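TRAP dicarboxylate transporter, DctP subunit (Anaerococcus prevoti, PDB 4N91) binds D-glucuronate in its alpha and beta forms, probably as the solute-binding subunit of a TRAP transporter. Local coordinates at residues R154-K159 with D235-V240; N215-L220 with K283-A288; C229-Y234 with G292-Y297. All coordinates share one frame; numbering follows the deposited sequence.

Overall arrangement
Past the N-terminal strands and helices, the chain reaches strand 154-158, whose start joins the later end of strand 231-238 in contact 1 and closes a loop of 75 residues. Within that loop lies 215-220, which leaves strand 212-215, turns into helix 218-221 and meets 283-288 of the long helix 256-290 in contact 2, closing 62 residues. Segment 229-234, which enters strand 231-238, pairs with 292-297 just past that helix in contact 3, closing 57. Each contact crosses the other two along the chain. Contacts 1 and 3 build neighbouring seams of one four-stranded mixed sheet, and contact 2 lays the long helix against the turn that leaves its edge strand; contacts 1 and 2 both touch the glucuronate.

Contact 1: R154-K159 with D235-V240; sequences RSFYTK and DMHQMV. With BDP (beta-D-glucopyranuronic acid), chain C.
Strands 154-158 and 235-238 meet at 127° between their N-to-C directions, joined by R154 N to Q238 O (2.8 Å, nearly straight) and a weak bond from H237 N to R154 O. Side chains take over beyond R154. M236 N donates to S155 OG at 2.9 Å, and F156 N donates to OD1 of D235 at 3.0 Å, meeting it nearly along its C-O bond. The other carboxylate oxygen, OD2, accepts from ND1 of H237 in a His-carboxylate hydrogen bond. R154 O stands 3.4 Å over the centre of one face of that imidazole, and the ring turns its own CE1 3.6 Å over the centre of the F156 ring, the pair oblique at 41°. This seam belongs to the mixed sheet of a TRAP solute-binding fold and ends in the sugar site. R154 turns at chi3 (71°), its CD against V240 CG2, and brings the guanidinium to the ligand: NH2 bonds O6B of the glucuronate carboxylate at 3.0 Å, and NH1 bonds the ring oxygen O5 at 3.2 Å, lying at the guanidinium's edge. E214 receives both R154 NE, as a salt bridge, and H237 NE2, positioning arginine and histidine together.

Contact 2: N215-L220 with K283-A288; sequences NNEMSL and KAKEKA. With BDP (beta-D-glucopyranuronic acid), chain C.
E217 and K285 face each other with opposite charges but form no salt bridge: OE2 of E217 comes to 3.5 Å from CE of K285, a methylene, while NZ stays 4.4 Å away. The glutamate bends at chi2 (93°) and crosses the extended lysine obliquely; its OE2 is instead hydrogen-bonded to the hydroxyl of Y234. No hydrogen bond joins the two segments. The rest is apolar and rests on two alanines one helical turn apart: A284 CB touches the selenium of M218 (a selenomethionine) at 3.8 Å in one of its two conformers, and A288 CB meets CD1 of L220 at 4.0 Å. At these two alanines the long helix 256-290 comes close, the CA atoms of M218 and A284 5.6 Å apart. N216 leads into the short helix 218-221, its OD1 accepting a weak capping bond from M218 N. On the ligand side of this turn lies the sugar pocket of the TRAP solute-binding fold. N215 ND2 donates to the glucuronate ring oxygen O5 at 3.1 Å, and its OD1 lies 2.7 Å from the anomeric hydroxyl O1. The same OD1 accepts from N216 N in the carbonyl plane, on a lone pair, which holds the amide's orientation. A leucine here would probably leave O5 without this donor and N216 N without its acceptor, and so disturb both the sugar and the turn. N216 ND2, bonded to A151 O, also approaches O1, at 3.1 Å.

Contact 3: C229-Y234 with G292-Y297; sequences CKYYSY and GVEFIY
Y232 and Y234 reach F295 from two directions, and Y297 extends the group into an aromatic cluster. CD1 of Y232 sits at the edge of the F295 ring, 3.6 Å from its CD1, with the ring planes 68° apart. CE2 of Y234 touches the same F295 CD1 at 3.5 Å; these two planes are closer to parallel but slid apart, and so overlap little. Y234 and Y297 lie side by side pointing the same way, their planes nearly parallel and again displaced, with CD2 of Y234 at 3.5 Å from CE1 of Y297. With chi1 at -174°, Y232 swings its ring away from its own amide nitrogen, to where CE1 stands over the rim of one face of Y234. V293 CG1 packs against Y232 CB at 3.9 Å and also lies over a face of F295, near its rim. On the other side of the sheet, the CD1 methyl of I296 approaches the Y231 ring.

A ladder of four backbone bonds sets these side chains in register: K230 O accepts from E294 N (2.7 Å), Y232 N donates to E294 O, Y232 O accepts from I296 N, and Y234 N donates to I296 O, the last at 2.9 Å and almost straight. Further out, the hydroxyl of Y232 is anchored on N215 O, so the cluster ties into the sugar-binding turn. G292, with positive phi, ends helix 256-290 in a Schellman motif and turns the chain into its strand. The pairing of 231-234 with 294-296, 25° apart in direction, is a parallel beta pair that adds an edge strand to the mixed sheet of this TRAP solute-binding fold.

Contact 1: R154-K159 with D235-V240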
loop_
_atom_site.group_PDB
_atom_site.type_symbol
_atom_site.label_atom_id
_atom_site.label_comp_id
_atom_site.label_asym_id
_atom_site.label_seq_id
_atom_site.Cartn_x
_atom_site.Cartn_y
_atom_site.Cartn_z
ATOM N N ARG A 154 6.731 1.283 5.947
ATOM C CA ARG A 154 6.470 2.694 6.153
ATOM C C ARG A 154 7.167 3.183 7.409
ATOM O O ARG A 154 7.079 2.562 8.470
ATOM C CB ARG A 154 4.968 2.952 6.248
ATOM C CG ARG A 154 4.244 2.512 4.981
ATOM C CD ARG A 154 2.795 2.698 5.046
ATOM N NE ARG A 154 2.342 4.092 4.997
ATOM C CZ ARG A 154 1.954 4.721 3.896
ATOM N NH1 ARG A 154 2.010 4.118 2.710
ATOM N NH2 ARG A 154 1.508 5.968 3.986
ATOM N N SER A 155 7.879 4.291 7.269
ATOM C CA SER A 155 8.587 4.932 8.354
ATOM C C SER A 155 8.362 6.439 8.303
ATOM O O SER A 155 8.103 6.975 7.228
ATOM C CB SER A 155 10.079 4.700 8.188
ATOM O OG SER A 155 10.428 3.362 8.494
ATOM N N PHE A 156 8.575 7.121 9.436
ATOM C CA PHE A 156 8.382 8.571 9.522
ATOM C C PHE A 156 9.481 9.370 8.841
ATOM O O PHE A 156 10.673 9.059 8.959
ATOM C CB PHE A 156 8.271 8.985 10.993
ATOM C CG PHE A 156 7.024 8.479 11.649
ATOM C CD1 PHE A 156 5.800 8.962 11.267
ATOM C CD2 PHE A 156 7.075 7.498 12.641
ATOM C CE1 PHE A 156 4.635 8.468 11.838
ATOM C CE2 PHE A 156 5.927 7.022 13.209
ATOM C CZ PHE A 156 4.707 7.494 12.809
ATOM N N TYR A 157 9.084 10.441 8.175
ATOM C CA TYR A 157 10.048 11.443 7.725
ATOM C C TYR A 157 9.472 12.822 8.004
ATOM O O TYR A 157 8.263 13.051 7.951
ATOM C CB TYR A 157 10.427 11.284 6.253
ATOM C CG TYR A 157 9.291 11.117 5.247
ATOM C CD1 TYR A 157 8.780 9.861 4.954
ATOM C CD2 TYR A 157 8.753 12.212 4.573
ATOM C CE1 TYR A 157 7.779 9.692 4.008
ATOM C CE2 TYR A 157 7.747 12.060 3.648
ATOM C CZ TYR A 157 7.268 10.792 3.357
ATOM O OH TYR A 157 6.280 10.611 2.412
ATOM N N THR A 158 10.366 13.742 8.342
ATOM C CA THR A 158 9.980 15.045 8.792
ATOM C C THR A 158 10.916 16.115 8.228
ATOM O O THR A 158 12.018 15.828 7.775
ATOM C CB THR A 158 10.068 15.098 10.320
ATOM O OG1 THR A 158 11.368 14.637 10.703
ATOM C CG2 THR A 158 9.016 14.201 10.984
ATOM N N LYS A 159 10.443 17.354 8.277
ATOM C CA LYS A 159 11.185 18.505 7.786
ATOM C C LYS A 159 12.158 19.096 8.788
ATOM O O LYS A 159 13.329 19.319 8.462
ATOM C CB LYS A 159 10.172 19.583 7.361
ATOM C CG LYS A 159 10.808 20.863 6.847
ATOM C CD LYS A 159 9.749 21.740 6.196
ATOM C CE LYS A 159 10.353 22.970 5.546
ATOM N NZ LYS A 159 11.008 23.805 6.569
ATOM N N ASP A 235 11.581 3.645 11.728
ATOM C CA ASP A 235 10.801 3.003 12.770
ATOM C C ASP A 235 10.027 1.805 12.200
ATOM O O ASP A 235 9.634 0.912 12.946
ATOM C CB ASP A 235 9.872 3.989 13.447
ATOM C CG ASP A 235 8.757 4.451 12.547
ATOM O OD1 ASP A 235 9.083 5.045 11.507
ATOM O OD2 ASP A 235 7.565 4.228 12.881
HETATM N N MSE A 236 9.811 1.812 10.882
HETATM C CA MSE A 236 9.193 0.697 10.135
HETATM C C MSE A 236 7.909 0.154 10.795
HETATM O O MSE A 236 7.761 -1.060 11.062
HETATM C CB MSE A 236 10.237 -0.411 9.913
HETATM C CG MSE A 236 11.395 0.046 9.040
HETATM SE SE MSE A 236 12.847 -1.252 8.942
HETATM C CE MSE A 236 11.893 -2.594 7.907
ATOM N N HIS A 237 6.950 1.050 11.003
ATOM C CA HIS A 237 5.767 0.720 11.787
ATOM C C HIS A 237 4.788 -0.182 11.074
ATOM O O HIS A 237 4.035 -0.905 11.732
ATOM C CB HIS A 237 5.041 1.965 12.295
ATOM C CG HIS A 237 4.869 3.043 11.274
ATOM N ND1 HIS A 237 5.680 4.152 11.243
ATOM C CD2 HIS A 237 3.963 3.216 10.282
ATOM C CE1 HIS A 237 5.307 4.949 10.264
ATOM N NE2 HIS A 237 4.265 4.410 9.667
ATOM N N GLN A 238 4.783 -0.158 9.749
ATOM C CA GLN A 238 3.867 -1.008 8.986
ATOM C C GLN A 238 4.503 -1.506 7.708
ATOM O O GLN A 238 5.424 -0.863 7.147
ATOM C CB GLN A 238 2.590 -0.285 8.595
ATOM C CG GLN A 238 1.691 0.130 9.726
ATOM C CD GLN A 238 0.683 1.146 9.244
ATOM O OE1 GLN A 238 1.036 2.233 8.713
ATOM N NE2 GLN A 238 -0.573 0.804 9.381
HETATM N N MSE A 239 4.003 -2.660 7.254
HETATM C CA MSE A 239 4.262 -3.165 5.915
HETATM C C MSE A 239 2.896 -3.321 5.279
HETATM O O MSE A 239 2.185 -4.293 5.541
HETATM C CB MSE A 239 5.027 -4.481 5.917
HETATM C CG MSE A 239 6.301 -4.375 6.658
HETATM SE SE MSE A 239 7.313 -6.029 6.535
HETATM C CE MSE A 239 8.378 -5.556 4.933
ATOM N N VAL A 240 2.525 -2.342 4.464
ATOM C CA VAL A 240 1.138 -2.237 3.999
ATOM C C VAL A 240 1.081 -2.612 2.532
ATOM O O VAL A 240 1.641 -1.916 1.677
ATOM C CB VAL A 240 0.559 -0.812 4.185
ATOM C CG1 VAL A 240 -0.905 -0.782 3.758
ATOM C CG2 VAL A 240 0.700 -0.350 5.647
HETATM C C1 BDP C . 2.569 4.213 -1.256
HETATM C C2 BDP C . 1.612 3.220 -1.731
HETATM C C3 BDP C . 0.446 3.894 -2.392
HETATM C C4 BDP C . -0.217 4.787 -1.491
HETATM C C5 BDP C . 0.763 5.758 -0.957
HETATM C C6 BDP C . 0.146 6.657 0.145
HETATM O O2 BDP C . 2.352 2.600 -2.857
HETATM O O3 BDP C . -0.491 2.888 -2.900
HETATM O O4 BDP C . -1.272 5.414 -2.014
HETATM O O5 BDP C . 1.896 5.065 -0.328
HETATM O O6A BDP C . -0.880 7.287 -0.194
HETATM O O1 BDP C . 3.505 3.512 -0.398
HETATM O O6B BDP C . 0.805 6.877 1.186
#

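Contact 2: N215-L220 with K283-A288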
loop_
_atom_site.group_PDB
_atom_site.type_symbol
_atom_site.label_atom_id
_atom_site.label_comp_id
_atom_site.label_asym_id
_atom_site.label_seq_id
_atom_site.Cartn_x
_atom_site.Cartn_y
_atom_site.Cartn_z
ATOM N N ASN A 215 6.130 6.730 5.026
ATOM C CA ASN A 215 6.037 5.941 3.828
ATOM C C ASN A 215 7.328 5.191 3.600
ATOM O O ASN A 215 8.272 5.302 4.374
ATOM C CB ASN A 215 5.776 6.843 2.613
ATOM C CG ASN A 215 4.810 6.213 1.650
ATOM O OD1 ASN A 215 4.987 5.059 1.247
ATOM N ND2 ASN A 215 3.747 6.946 1.307
ATOM N N ASN A 216 7.363 4.457 2.500
ATOM C CA ASN A 216 8.594 3.882 2.027
ATOM C C ASN A 216 9.497 4.942 1.386
ATOM O O ASN A 216 9.124 6.107 1.245
ATOM C CB ASN A 216 8.313 2.733 1.064
ATOM C CG ASN A 216 7.553 3.169 -0.176
ATOM O OD1 ASN A 216 7.921 4.157 -0.857
ATOM N ND2 ASN A 216 6.456 2.473 -0.461
ATOM N N GLU A 217 10.688 4.532 0.979
ATOM C CA GLU A 217 11.685 5.458 0.472
ATOM C C GLU A 217 11.366 6.071 -0.890
ATOM O O GLU A 217 11.888 7.128 -1.215
ATOM C CB GLU A 217 13.043 4.783 0.419
ATOM C CG GLU A 217 13.492 4.223 1.765
ATOM C CD GLU A 217 13.131 2.757 2.003
ATOM O OE1 GLU A 217 12.068 2.276 1.545
ATOM O OE2 GLU A 217 13.955 2.071 2.671
HETATM N N MSE A 218 10.510 5.414 -1.663
HETATM C CA MSE A 218 10.178 5.889 -2.999
HETATM C C MSE A 218 9.415 7.210 -2.954
HETATM O O MSE A 218 9.461 7.999 -3.894
HETATM C CB MSE A 218 9.411 4.816 -3.775
HETATM C CG MSE A 218 10.295 3.770 -4.400
HETATM SE SE MSE A 218 11.095 4.551 -5.949
HETATM C CE MSE A 218 9.874 4.158 -7.411
ATOM N N SER A 219 8.723 7.471 -1.852
ATOM C CA SER A 219 8.049 8.753 -1.670
ATOM C C SER A 219 9.037 9.895 -1.699
ATOM O O SER A 219 8.685 10.995 -2.109
ATOM C CB SER A 219 7.306 8.809 -0.326
ATOM O OG SER A 219 6.080 8.082 -0.402
ATOM N N LEU A 220 10.241 9.672 -1.186
ATOM C CA LEU A 220 11.214 10.741 -1.071
ATOM C C LEU A 220 11.688 11.210 -2.439
ATOM O O LEU A 220 11.978 12.377 -2.630
ATOM C CB LEU A 220 12.448 10.271 -0.300
ATOM C CG LEU A 220 12.223 9.853 1.153
ATOM C CD1 LEU A 220 13.472 9.219 1.741
ATOM C CD2 LEU A 220 11.800 11.068 1.966
ATOM N N LYS A 283 17.637 2.019 -5.651
ATOM C CA LYS A 283 17.961 3.273 -6.311
ATOM C C LYS A 283 17.398 4.473 -5.546
ATOM O O LYS A 283 18.003 5.554 -5.539
ATOM C CB LYS A 283 17.446 3.279 -7.754
ATOM C CG LYS A 283 18.101 2.204 -8.624
ATOM C CD LYS A 283 17.923 2.490 -10.105
ATOM C CE LYS A 283 18.318 1.293 -10.973
ATOM N NZ LYS A 283 17.378 1.154 -12.135
ATOM N N ALA A 284 16.229 4.300 -4.929
ATOM C CA ALA A 284 15.610 5.393 -4.190
ATOM C C ALA A 284 16.463 5.755 -2.977
ATOM O O ALA A 284 16.684 6.939 -2.676
ATOM C CB ALA A 284 14.215 5.025 -3.769
ATOM N N LYS A 285 16.971 4.752 -2.288
ATOM C CA LYS A 285 17.787 5.033 -1.108
ATOM C C LYS A 285 19.019 5.848 -1.511
ATOM O O LYS A 285 19.401 6.779 -0.813
ATOM C CB LYS A 285 18.229 3.755 -0.410
ATOM C CG LYS A 285 17.106 2.970 0.242
ATOM C CD LYS A 285 17.678 1.708 0.863
ATOM C CE LYS A 285 16.639 0.643 1.030
ATOM N NZ LYS A 285 17.276 -0.600 1.540
ATOM N N GLU A 286 19.632 5.495 -2.640
ATOM C CA GLU A 286 20.843 6.168 -3.091
ATOM C C GLU A 286 20.542 7.605 -3.524
ATOM O O GLU A 286 21.260 8.553 -3.160
ATOM C CB GLU A 286 21.487 5.370 -4.226
ATOM C CG GLU A 286 22.502 6.160 -5.064
ATOM C CD GLU A 286 23.721 6.583 -4.269
ATOM O OE1 GLU A 286 23.921 6.049 -3.155
ATOM O OE2 GLU A 286 24.483 7.453 -4.758
ATOM N N LYS A 287 19.479 7.775 -4.296
ATOM C CA LYS A 287 19.088 9.086 -4.775
ATOM C C LYS A 287 18.692 9.995 -3.595
ATOM O O LYS A 287 19.047 11.176 -3.565
ATOM C CB LYS A 287 17.957 8.953 -5.793
ATOM C CG LYS A 287 17.296 10.259 -6.203
ATOM C CD LYS A 287 18.078 11.020 -7.264
ATOM C CE LYS A 287 17.461 12.403 -7.513
ATOM N NZ LYS A 287 15.962 12.371 -7.557
ATOM N N ALA A 288 17.991 9.437 -2.609
ATOM C CA ALA A 288 17.648 10.204 -1.401
ATOM C C ALA A 288 18.913 10.699 -0.691
ATOM O O ALA A 288 19.015 11.866 -0.298
ATOM C CB ALA A 288 16.802 9.363 -0.460
HETATM C C1 BDP C . 2.569 4.213 -1.256
HETATM C C2 BDP C . 1.612 3.220 -1.731
HETATM C C3 BDP C . 0.446 3.894 -2.392
HETATM C C4 BDP C . -0.217 4.787 -1.491
HETATM C C5 BDP C . 0.763 5.758 -0.957
HETATM C C6 BDP C . 0.146 6.657 0.145
HETATM O O2 BDP C . 2.352 2.600 -2.857
HETATM O O3 BDP C . -0.491 2.888 -2.900
HETATM O O4 BDP C . -1.272 5.414 -2.014
HETATM O O5 BDP C . 1.896 5.065 -0.328
HETATM O O6A BDP C . -0.880 7.287 -0.194
HETATM O O1 BDP C . 3.505 3.512 -0.398
HETATM O O6B BDP C . 0.805 6.877 1.186
#

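Contact 3: C229-Y234 with G292-Y297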
loop_
_atom_site.group_PDB
_atom_site.type_symbol
_atom_site.label_atom_id
_atom_site.label_comp_id
_atom_site.label_asym_id
_atom_site.label_seq_id
_atom_site.Cartn_x
_atom_site.Cartn_y
_atom_site.Cartn_z
ATOM N N CYS A 229 11.637 17.086 3.113
ATOM C CA CYS A 229 11.924 16.319 4.325
ATOM C C CYS A 229 13.232 15.594 4.254
ATOM O O CYS A 229 13.392 14.669 3.453
ATOM C CB CYS A 229 10.843 15.278 4.614
ATOM S SG CYS A 229 9.240 16.043 4.988
ATOM N N LYS A 230 14.189 15.998 5.091
ATOM C CA LYS A 230 15.502 15.391 5.022
ATOM C C LYS A 230 15.827 14.466 6.185
ATOM O O LYS A 230 16.965 14.027 6.305
ATOM C CB LYS A 230 16.602 16.455 4.946
ATOM C CG LYS A 230 16.401 17.565 3.930
ATOM C CD LYS A 230 16.674 17.093 2.530
ATOM C CE LYS A 230 16.758 18.313 1.590
ATOM N NZ LYS A 230 16.576 17.897 0.204
ATOM N N TYR A 231 14.862 14.226 7.074
ATOM C CA TYR A 231 15.066 13.273 8.165
ATOM C C TYR A 231 14.133 12.080 7.960
ATOM O O TYR A 231 12.918 12.210 8.102
ATOM C CB TYR A 231 14.778 13.894 9.525
ATOM C CG TYR A 231 15.633 15.097 9.860
ATOM C CD1 TYR A 231 16.976 14.955 10.202
ATOM C CD2 TYR A 231 15.102 16.366 9.849
ATOM C CE1 TYR A 231 17.743 16.057 10.511
ATOM C CE2 TYR A 231 15.877 17.478 10.146
ATOM C CZ TYR A 231 17.190 17.317 10.461
ATOM O OH TYR A 231 17.938 18.439 10.802
ATOM N N TYR A 232 14.708 10.932 7.638
ATOM C CA TYR A 232 13.930 9.720 7.424
ATOM C C TYR A 232 14.364 8.713 8.461
ATOM O O TYR A 232 15.515 8.281 8.468
ATOM C CB TYR A 232 14.119 9.182 6.011
ATOM C CG TYR A 232 13.228 7.995 5.648
ATOM C CD1 TYR A 232 13.538 6.717 6.052
ATOM C CD2 TYR A 232 12.097 8.163 4.871
ATOM C CE1 TYR A 232 12.750 5.630 5.708
ATOM C CE2 TYR A 232 11.281 7.074 4.539
ATOM C CZ TYR A 232 11.635 5.804 4.962
ATOM O OH TYR A 232 10.861 4.731 4.643
ATOM N N SER A 233 13.433 8.345 9.335
ATOM C CA SER A 233 13.728 7.554 10.517
ATOM C C SER A 233 13.055 6.169 10.467
ATOM O O SER A 233 11.841 6.071 10.531
ATOM C CB SER A 233 13.273 8.316 11.759
ATOM O OG SER A 233 13.521 7.571 12.942
ATOM N N TYR A 234 13.862 5.116 10.381
ATOM C CA TYR A 234 13.387 3.772 10.123
ATOM C C TYR A 234 12.715 3.103 11.318
ATOM O O TYR A 234 13.223 2.106 11.863
ATOM C CB TYR A 234 14.547 2.914 9.637
ATOM C CG TYR A 234 14.909 3.029 8.160
ATOM C CD1 TYR A 234 14.131 2.409 7.192
ATOM C CD2 TYR A 234 16.039 3.701 7.733
ATOM C CE1 TYR A 234 14.450 2.467 5.868
ATOM C CE2 TYR A 234 16.361 3.776 6.383
ATOM C CZ TYR A 234 15.564 3.133 5.461
ATOM O OH TYR A 234 15.891 3.159 4.137
ATOM N N GLY A 292 20.370 14.752 -0.069
ATOM C CA GLY A 292 20.607 15.306 1.252
ATOM C C GLY A 292 19.771 14.692 2.359
ATOM O O GLY A 292 19.769 15.179 3.488
ATOM N N VAL A 293 19.049 13.616 2.066
ATOM C CA VAL A 293 18.279 12.990 3.127
ATOM C C VAL A 293 19.209 12.252 4.068
ATOM O O VAL A 293 20.113 11.518 3.650
ATOM C CB VAL A 293 17.209 12.028 2.567
ATOM C CG1 VAL A 293 16.499 11.272 3.689
ATOM C CG2 VAL A 293 16.223 12.780 1.704
ATOM N N GLU A 294 18.974 12.448 5.351
ATOM C CA GLU A 294 19.655 11.705 6.383
ATOM C C GLU A 294 18.794 10.576 6.899
ATOM O O GLU A 294 17.646 10.776 7.327
ATOM C CB GLU A 294 20.064 12.636 7.520
ATOM C CG GLU A 294 20.712 11.900 8.703
ATOM C CD GLU A 294 21.058 12.830 9.828
ATOM O OE1 GLU A 294 21.049 14.054 9.591
ATOM O OE2 GLU A 294 21.348 12.344 10.943
ATOM N N PHE A 295 19.332 9.365 6.843
ATOM C CA PHE A 295 18.624 8.210 7.351
ATOM C C PHE A 295 19.006 7.977 8.809
ATOM O O PHE A 295 20.178 8.023 9.180
ATOM C CB PHE A 295 18.897 6.983 6.469
ATOM C CG PHE A 295 18.291 7.090 5.104
ATOM C CD1 PHE A 295 16.945 6.855 4.929
ATOM C CD2 PHE A 295 19.052 7.429 4.005
ATOM C CE1 PHE A 295 16.359 6.952 3.698
ATOM C CE2 PHE A 295 18.473 7.556 2.758
ATOM C CZ PHE A 295 17.112 7.310 2.597
ATOM N N ILE A 296 17.990 7.801 9.632
ATOM C CA ILE A 296 18.135 7.513 11.048
ATOM C C ILE A 296 17.607 6.112 11.349
ATOM O O ILE A 296 16.646 5.656 10.713
ATOM C CB ILE A 296 17.364 8.563 11.875
ATOM C CG1 ILE A 296 17.937 9.958 11.591
ATOM C CG2 ILE A 296 17.430 8.231 13.353
ATOM C CD1 ILE A 296 17.073 11.073 12.124
ATOM N N TYR A 297 18.268 5.422 12.293
ATOM C CA TYR A 297 17.915 4.047 12.657
ATOM C C TYR A 297 17.554 3.988 14.123
ATOM O O TYR A 297 18.384 3.609 14.962
ATOM C CB TYR A 297 19.090 3.105 12.322
ATOM C CG TYR A 297 19.484 3.231 10.873
ATOM C CD1 TYR A 297 18.867 2.468 9.906
ATOM C CD2 TYR A 297 20.423 4.166 10.467
ATOM C CE1 TYR A 297 19.206 2.608 8.566
ATOM C CE2 TYR A 297 20.762 4.311 9.126
ATOM C CZ TYR A 297 20.134 3.526 8.186
ATOM O OH TYR A 297 20.460 3.673 6.852
#